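Local coordinates for bifunctional endomannanase/endoglucanase (Caldanaerobius polysaccharolyticus, PDB 3W0K), which probably hydrolyses internal beta-linkages in the backbones of mannan and cellulose, as a glycoside hydrolase of family 5 built on a beta/alpha barrel, at residues K26-L31 with R75-C80; R85-C90 with D109-Q114; V252-G257 with F284-S289. All coordinates share one frame; numbering follows the deposited sequence.

Contact 1. Residues K26-L31 with R75-C80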
# COMPACT_ATOMS: atom_id res chain seq x y z
N LYS A 26 2.10 0.78 20.92
CA LYS A 26 1.65 -0.54 21.36
C LYS A 26 1.50 -1.49 20.16
O LYS A 26 1.87 -2.66 20.24
CB LYS A 26 0.35 -0.44 22.15
CG LYS A 26 0.51 0.20 23.53
CD LYS A 26 -0.82 0.26 24.27
CE LYS A 26 -0.67 0.89 25.65
NZ LYS A 26 -0.28 2.33 25.59
N ALA A 27 0.98 -0.97 19.05
CA ALA A 27 0.83 -1.78 17.84
C ALA A 27 2.21 -2.14 17.29
O ALA A 27 2.44 -3.27 16.88
CB ALA A 27 0.01 -1.03 16.78
N LEU A 28 3.12 -1.16 17.29
CA LEU A 28 4.47 -1.40 16.79
C LEU A 28 5.17 -2.46 17.63
O LEU A 28 5.92 -3.28 17.10
CB LEU A 28 5.27 -0.10 16.75
CG LEU A 28 4.79 0.96 15.76
CD1 LEU A 28 5.67 2.20 15.85
CD2 LEU A 28 4.81 0.41 14.34
N ASP A 29 4.93 -2.45 18.95
CA ASP A 29 5.51 -3.44 19.85
C ASP A 29 4.99 -4.82 19.47
O ASP A 29 5.74 -5.80 19.50
CB ASP A 29 5.16 -3.15 21.31
CG ASP A 29 6.01 -2.05 21.93
OD1 ASP A 29 7.09 -1.72 21.39
OD2 ASP A 29 5.61 -1.52 22.99
N PHE A 30 3.72 -4.91 19.11
CA PHE A 30 3.14 -6.19 18.71
C PHE A 30 3.83 -6.70 17.45
O PHE A 30 4.20 -7.87 17.37
CB PHE A 30 1.63 -6.06 18.46
CG PHE A 30 0.97 -7.36 18.08
CD1 PHE A 30 0.33 -8.14 19.05
CD2 PHE A 30 0.99 -7.81 16.77
CE1 PHE A 30 -0.27 -9.35 18.70
CE2 PHE A 30 0.40 -9.02 16.41
CZ PHE A 30 -0.24 -9.79 17.38
N LEU A 31 4.01 -5.83 16.46
CA LEU A 31 4.68 -6.22 15.23
C LEU A 31 6.06 -6.80 15.53
O LEU A 31 6.40 -7.89 15.07
CB LEU A 31 4.82 -5.03 14.27
CG LEU A 31 3.72 -4.82 13.24
CD1 LEU A 31 2.39 -4.50 13.91
CD2 LEU A 31 4.13 -3.68 12.31
N ARG A 75 12.41 -0.25 16.81
CA ARG A 75 11.90 -1.61 16.92
C ARG A 75 12.29 -2.50 15.73
O ARG A 75 11.65 -3.53 15.49
CB ARG A 75 10.38 -1.57 17.07
CG ARG A 75 9.92 -0.87 18.33
CD ARG A 75 8.44 -0.53 18.26
NE ARG A 75 7.97 0.07 19.51
CZ ARG A 75 8.21 1.32 19.88
NH1 ARG A 75 8.91 2.13 19.10
NH2 ARG A 75 7.78 1.74 21.06
N ASN A 76 13.32 -2.09 15.00
CA ASN A 76 13.80 -2.84 13.83
C ASN A 76 12.71 -3.07 12.79
O ASN A 76 12.60 -4.15 12.21
CB ASN A 76 14.43 -4.17 14.26
CG ASN A 76 15.78 -4.00 14.92
OD1 ASN A 76 16.45 -2.98 14.74
ND2 ASN A 76 16.21 -5.01 15.68
N ILE A 77 11.91 -2.03 12.57
CA ILE A 77 10.84 -2.08 11.59
C ILE A 77 11.15 -1.07 10.49
O ILE A 77 11.48 0.08 10.78
CB ILE A 77 9.48 -1.70 12.24
CG1 ILE A 77 9.06 -2.80 13.23
CG2 ILE A 77 8.41 -1.50 11.18
CD1 ILE A 77 7.84 -2.44 14.05
N HIS A 78 11.12 -1.53 9.24
CA HIS A 78 11.37 -0.68 8.08
C HIS A 78 10.11 0.15 7.83
O HIS A 78 8.99 -0.38 7.88
CB HIS A 78 11.65 -1.54 6.85
CG HIS A 78 11.71 -0.76 5.57
ND1 HIS A 78 12.89 -0.33 5.02
CD2 HIS A 78 10.73 -0.33 4.74
CE1 HIS A 78 12.64 0.34 3.91
NE2 HIS A 78 11.34 0.36 3.72
N MET A 79 10.29 1.44 7.57
CA MET A 79 9.16 2.32 7.30
C MET A 79 9.12 2.72 5.83
O MET A 79 10.11 3.21 5.28
CB MET A 79 9.21 3.57 8.17
CG MET A 79 7.97 4.46 8.01
SD MET A 79 7.98 5.93 9.04
CE MET A 79 8.19 7.21 7.81
N CYS A 80 7.98 2.49 5.20
CA CYS A 80 7.79 2.86 3.81
C CYS A 80 6.81 4.03 3.76
O CYS A 80 5.62 3.86 4.04
CB CYS A 80 7.25 1.68 3.01
SG CYS A 80 6.95 2.08 1.27
O HOH W 1 6.56 0.94 23.47
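Asp29 and Arg75 meet at an angle, the carboxylate and guanidinium planes turned 31° apart, where helix 25-33 of the beta/alpha barrel passes the turn that leads into strand 78-83. Arg75 NE, the inner nitrogen of the guanidinium, gives its N-H to Asp29 OD1 at 2.7 Å in a salt bridge with an N-H...O angle of 159°. The acceptor lies close to the guanidinium plane, at its edge, yet the donor stands 42° out of the carboxylate plane. A water completes a ring of contacts: it donates to Asp29 OD2 and accepts from Arg75 NH2 at 2.8 Å. On the remaining nitrogen, NH1, Arg75 forms a second salt bridge with Glu71 of helix 62-74, so the positive group lies between carboxylates of two helices. Its chain runs extended from CG to NE, which lays CD against Leu28 CB at 3.5 Å. Replacing Arg75 with an alanine would probably leave Asp29 without its charged mate and bare the flank of Leu28. Asn76, with positive phi, is the C-prime residue of the Schellman motif that ends helix 62-74 and turns the chain toward the strand. Ile77 then points its side chain back at helix 25-33: with CG1 anti to the carbonyl carbon and the chain extended beyond it, CD1 reaches between Leu28 and Leu31. Leu28, Leu31 and Ile77 all rest on Val39 of strand 38-44. The methyl Ile77 CD1 lies 3.7 Å from the backbone oxygen Leu28 O and 4.0 Å from Leu31 CB.

Contact 2. Residues R85-C90 with D109-Q114; sequences RAPGYC and DGFVYQ
Phe111 holds CG anti to its backbone nitrogen (chi1 178°), which swings the ring out from helix 105-121 until its CD1-CE1 edge meets Ala86. The partner of the helix is a type II beta turn from Ala86 to Tyr89, in the loop that follows strand 78-83 of the beta/alpha barrel. Two backbone bonds close the turn, Tyr89 N to Ala86 O at 2.9 Å and Ala86 N to Tyr89 O at 2.8 Å. Pro87 and Gly88 occupy its two central positions; Gly88 has a positive phi of 85°, where a beta carbon would press on the carbonyl oxygen of Pro87. No hydrogen bond crosses between turn and helix, and the contact is apolar packing of buried groups. Pro87 presents its ring to the helix backbone: Pro87 CG lies 4.0 Å from Phe111 N and also faces the carbonyl carbon of Gly110. Pro87 CD adds to the approach at the edge of the Phe111 ring, near its plane. Beyond the two segments, Phe111 meets Trp115 edge-to-face and touches Thr158 of helix 148-165, and Pro87 is packed against Tyr54. Glu97 ties down the same turn, accepting from Gly88 N and pairing with Arg85 in a salt bridge. At the ring edge, Ala86 CB sits 3.8 Å from Phe111 CD1 and 3.9 Å from Phe111 CE1.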
# COMPACT_ATOMS: atom_id res chain seq x y z
N ARG A 85 -2.53 10.54 -1.06
CA ARG A 85 -3.17 11.63 -1.77
C ARG A 85 -1.96 12.51 -2.02
O ARG A 85 -1.28 12.95 -1.08
CB ARG A 85 -4.22 12.39 -0.94
CG ARG A 85 -4.78 13.60 -1.71
CD ARG A 85 -5.96 14.26 -1.01
NE ARG A 85 -7.15 13.41 -1.03
CZ ARG A 85 -8.02 13.33 -2.04
NH1 ARG A 85 -7.86 14.06 -3.14
NH2 ARG A 85 -9.06 12.51 -1.94
N ALA A 86 -1.60 12.63 -3.29
CA ALA A 86 -0.46 13.41 -3.73
C ALA A 86 -0.97 14.61 -4.52
O ALA A 86 -2.14 14.66 -4.87
CB ALA A 86 0.44 12.55 -4.63
N PRO A 87 -0.11 15.62 -4.75
CA PRO A 87 -0.56 16.78 -5.51
C PRO A 87 -1.16 16.34 -6.85
O PRO A 87 -0.46 15.75 -7.68
CB PRO A 87 0.73 17.57 -5.72
CG PRO A 87 1.45 17.33 -4.43
CD PRO A 87 1.23 15.85 -4.18
N GLY A 88 -2.45 16.57 -7.01
CA GLY A 88 -3.12 16.20 -8.24
C GLY A 88 -3.63 14.77 -8.37
O GLY A 88 -4.05 14.38 -9.46
N TYR A 89 -3.58 13.98 -7.30
CA TYR A 89 -4.08 12.61 -7.38
C TYR A 89 -4.29 11.82 -6.10
O TYR A 89 -3.47 11.83 -5.20
CB TYR A 89 -3.20 11.74 -8.29
CG TYR A 89 -3.74 10.33 -8.47
CD1 TYR A 89 -4.91 10.11 -9.20
CD2 TYR A 89 -3.13 9.23 -7.87
CE1 TYR A 89 -5.45 8.84 -9.34
CE2 TYR A 89 -3.67 7.94 -7.99
CZ TYR A 89 -4.83 7.76 -8.73
OH TYR A 89 -5.38 6.50 -8.89
N CYS A 90 -5.41 11.09 -6.09
CA CYS A 90 -5.75 10.15 -5.03
C CYS A 90 -6.74 9.21 -5.70
O CYS A 90 -7.63 9.65 -6.42
CB CYS A 90 -6.39 10.79 -3.80
SG CYS A 90 -6.65 9.56 -2.46
N ASP A 109 5.27 19.37 -10.78
CA ASP A 109 6.33 20.12 -10.11
C ASP A 109 6.15 20.06 -8.60
O ASP A 109 7.12 19.92 -7.86
CB ASP A 109 6.34 21.59 -10.57
CG ASP A 109 6.87 21.76 -11.99
OD1 ASP A 109 7.43 20.81 -12.56
OD2 ASP A 109 6.72 22.88 -12.53
N GLY A 110 4.89 20.15 -8.15
CA GLY A 110 4.60 20.09 -6.73
C GLY A 110 4.91 18.72 -6.16
O GLY A 110 5.44 18.60 -5.06
N PHE A 111 4.59 17.68 -6.93
CA PHE A 111 4.82 16.29 -6.57
C PHE A 111 6.32 16.02 -6.42
O PHE A 111 6.76 15.46 -5.41
CB PHE A 111 4.23 15.39 -7.66
CG PHE A 111 4.44 13.92 -7.44
CD1 PHE A 111 3.74 13.24 -6.45
CD2 PHE A 111 5.31 13.19 -8.26
CE1 PHE A 111 3.88 11.86 -6.29
CE2 PHE A 111 5.45 11.81 -8.11
CZ PHE A 111 4.74 11.15 -7.12
N VAL A 112 7.09 16.41 -7.43
CA VAL A 112 8.54 16.22 -7.40
C VAL A 112 9.15 16.99 -6.23
O VAL A 112 10.02 16.47 -5.53
CB VAL A 112 9.18 16.65 -8.75
CG1 VAL A 112 10.71 16.62 -8.66
CG2 VAL A 112 8.71 15.71 -9.86
N TYR A 113 8.66 18.21 -5.99
CA TYR A 113 9.15 19.04 -4.89
C TYR A 113 8.92 18.36 -3.54
O TYR A 113 9.80 18.39 -2.68
CB TYR A 113 8.48 20.41 -4.93
CG TYR A 113 8.72 21.27 -3.71
CD1 TYR A 113 9.97 21.85 -3.48
CD2 TYR A 113 7.71 21.51 -2.78
CE1 TYR A 113 10.20 22.64 -2.35
CE2 TYR A 113 7.92 22.29 -1.66
CZ TYR A 113 9.17 22.86 -1.45
OH TYR A 113 9.38 23.62 -0.32
N GLN A 114 7.75 17.74 -3.37
CA GLN A 114 7.41 17.04 -2.12
C GLN A 114 8.44 15.95 -1.86
O GLN A 114 8.97 15.83 -0.75
CB GLN A 114 6.05 16.35 -2.23
CG GLN A 114 4.89 17.22 -2.64
CD GLN A 114 4.45 18.18 -1.57
OE1 GLN A 114 4.65 19.39 -1.68
NE2 GLN A 114 3.83 17.65 -0.53

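Contact 3. Residues V252-G257 with F284-S289; sequences VNVHIG and FEWGYS
His255 lays one face of its imidazole over the carbonyl oxygen of Gly287, off toward the rim of the ring, where a beta carbon on Gly287 would collide with His255 CD2. His255 CD2 comes 3.4 Å from Gly287 C, while His255 NE2 is hydrogen-bonded to the backbone oxygen of Lys3. Beneath this ring run two parallel strands, 254-259 and 287-290, the last pair before the beta/alpha barrel closes; their short segments make an angle of 17°. Ile256 straddles Tyr288, bonding to the residues before and after it: Ile256 N donates to Gly287 O at 3.1 Å, and Ser289 N donates to Ile256 O at 2.9 Å, in line with the carbonyl but bent at the hydrogen (138°). The same oxygen also receives a CA-H...O contact from Tyr288. Nearer the strand starts, a water takes the place of a direct bond, donating to Val254 O and accepting from Gly287 N. On the side of Ile256 and Tyr288, the two beta carbons, Ile256 CB and Tyr288 CB, are 3.9 Å apart. Val254 CG1, anti to its backbone nitrogen (chi1 175°), sits over the six-membered ring of Trp286 in a CH-pi contact, 4.0 Å from its centroid. Phe284 CD2 packs on the opposite face of the indole, and Ile256 CD1 approaches obliquely at Trp286 CE3, 3.7 Å away. Trp286 NE1 bonds to Gln248 of helix 234-249. Helix 267-284 links the two strands as a beta-alpha-beta crossover, its Tyr281 touching Ile256 and Trp286, while Tyr288 continues the sheet by backbone bonding to Gly5 of strand 4-7.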
# COMPACT_ATOMS: atom_id res chain seq x y z
N VAL A 252 13.54 -8.04 -11.31
CA VAL A 252 12.81 -6.98 -10.63
C VAL A 252 12.34 -7.42 -9.24
O VAL A 252 11.87 -8.54 -9.06
CB VAL A 252 11.58 -6.53 -11.45
CG1 VAL A 252 10.77 -5.49 -10.69
CG2 VAL A 252 12.02 -5.97 -12.80
N ASN A 253 12.49 -6.53 -8.27
CA ASN A 253 12.07 -6.79 -6.90
C ASN A 253 10.59 -6.45 -6.78
O ASN A 253 10.17 -5.33 -7.11
CB ASN A 253 12.89 -5.96 -5.91
CG ASN A 253 14.34 -6.39 -5.86
OD1 ASN A 253 14.67 -7.48 -5.41
ND2 ASN A 253 15.23 -5.51 -6.33
N VAL A 254 9.79 -7.42 -6.35
CA VAL A 254 8.35 -7.24 -6.20
C VAL A 254 7.92 -7.39 -4.74
O VAL A 254 8.51 -8.18 -4.00
CB VAL A 254 7.57 -8.27 -7.08
CG1 VAL A 254 6.07 -8.17 -6.83
CG2 VAL A 254 7.88 -8.03 -8.55
N HIS A 255 6.91 -6.63 -4.34
CA HIS A 255 6.38 -6.68 -2.98
C HIS A 255 4.89 -6.38 -3.03
O HIS A 255 4.42 -5.70 -3.94
CB HIS A 255 7.09 -5.65 -2.10
CG HIS A 255 6.71 -5.74 -0.65
ND1 HIS A 255 5.71 -4.98 -0.09
CD2 HIS A 255 7.20 -6.52 0.35
CE1 HIS A 255 5.59 -5.28 1.19
NE2 HIS A 255 6.48 -6.21 1.48
N ILE A 256 4.14 -6.91 -2.07
CA ILE A 256 2.70 -6.66 -2.00
C ILE A 256 2.46 -5.58 -0.94
O ILE A 256 2.42 -5.87 0.26
CB ILE A 256 1.91 -7.96 -1.65
CG1 ILE A 256 2.14 -9.02 -2.73
CG2 ILE A 256 0.42 -7.66 -1.51
CD1 ILE A 256 1.63 -8.64 -4.12
N GLY A 257 2.35 -4.34 -1.40
CA GLY A 257 2.17 -3.19 -0.52
C GLY A 257 0.90 -3.17 0.30
O GLY A 257 0.86 -2.57 1.38
N PHE A 284 6.26 -17.62 -4.18
CA PHE A 284 6.93 -16.59 -4.96
C PHE A 284 8.03 -15.90 -4.17
O PHE A 284 8.87 -15.19 -4.74
CB PHE A 284 5.93 -15.51 -5.40
CG PHE A 284 4.82 -16.01 -6.30
CD1 PHE A 284 4.89 -17.25 -6.93
CD2 PHE A 284 3.69 -15.22 -6.51
CE1 PHE A 284 3.87 -17.68 -7.76
CE2 PHE A 284 2.66 -15.64 -7.34
CZ PHE A 284 2.75 -16.88 -7.97
N GLU A 285 8.02 -16.10 -2.85
CA GLU A 285 8.98 -15.49 -1.93
C GLU A 285 8.78 -13.97 -1.91
O GLU A 285 9.73 -13.20 -1.97
CB GLU A 285 10.42 -15.86 -2.29
CG GLU A 285 10.74 -17.34 -2.08
CD GLU A 285 12.21 -17.67 -2.25
OE1 GLU A 285 13.05 -16.74 -2.28
OE2 GLU A 285 12.53 -18.87 -2.36
N TRP A 286 7.51 -13.57 -1.84
CA TRP A 286 7.14 -12.17 -1.81
C TRP A 286 6.77 -11.72 -0.40
O TRP A 286 6.10 -12.44 0.34
CB TRP A 286 5.91 -11.91 -2.67
CG TRP A 286 6.10 -11.99 -4.15
CD1 TRP A 286 7.27 -12.20 -4.83
CD2 TRP A 286 5.08 -11.84 -5.14
NE1 TRP A 286 7.03 -12.19 -6.18
CE2 TRP A 286 5.69 -11.97 -6.40
CE3 TRP A 286 3.69 -11.61 -5.08
CZ2 TRP A 286 4.97 -11.88 -7.60
CZ3 TRP A 286 2.98 -11.52 -6.27
CH2 TRP A 286 3.62 -11.65 -7.51
N GLY A 287 7.18 -10.50 -0.07
CA GLY A 287 6.82 -9.93 1.21
C GLY A 287 5.43 -9.35 1.03
O GLY A 287 4.99 -9.13 -0.11
N TYR A 288 4.73 -9.10 2.13
CA TYR A 288 3.37 -8.57 2.05
C TYR A 288 3.00 -7.74 3.26
O TYR A 288 3.50 -7.97 4.36
CB TYR A 288 2.37 -9.71 1.84
CG TYR A 288 2.60 -10.93 2.72
CD1 TYR A 288 2.14 -10.96 4.03
CD2 TYR A 288 3.26 -12.04 2.22
CE1 TYR A 288 2.33 -12.09 4.83
CE2 TYR A 288 3.46 -13.18 3.01
CZ TYR A 288 2.99 -13.19 4.31
OH TYR A 288 3.18 -14.31 5.09
N SER A 289 2.12 -6.76 3.05
CA SER A 289 1.67 -5.86 4.10
C SER A 289 0.15 -5.75 4.09
O SER A 289 -0.45 -5.32 3.11
CB SER A 289 2.30 -4.47 3.88
OG SER A 289 1.97 -3.58 4.93
O HOH W 2 9.13 -9.12 -1.57

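Contacts 1, 2 and 3 follow one another along the chain. All three belong to the eight-stranded parallel barrel and its helices. Contact 1 lies at the turn leading into strand 78-83; contact 2 lies past the end of that strand, where its loop meets helix 105-121, and the centres are about 27 Å apart. Contact 3 is within the sheet, pairing the seventh and eighth strands, about 18 Å from contact 1 and about 25 Å from contact 2 between centres; contacts 2 and 3 lie on opposite sides of the chain's centre. None touches another, so they are separate packing sites, helix on strand entry, loop on helix and strand on strand, within one closed barrel.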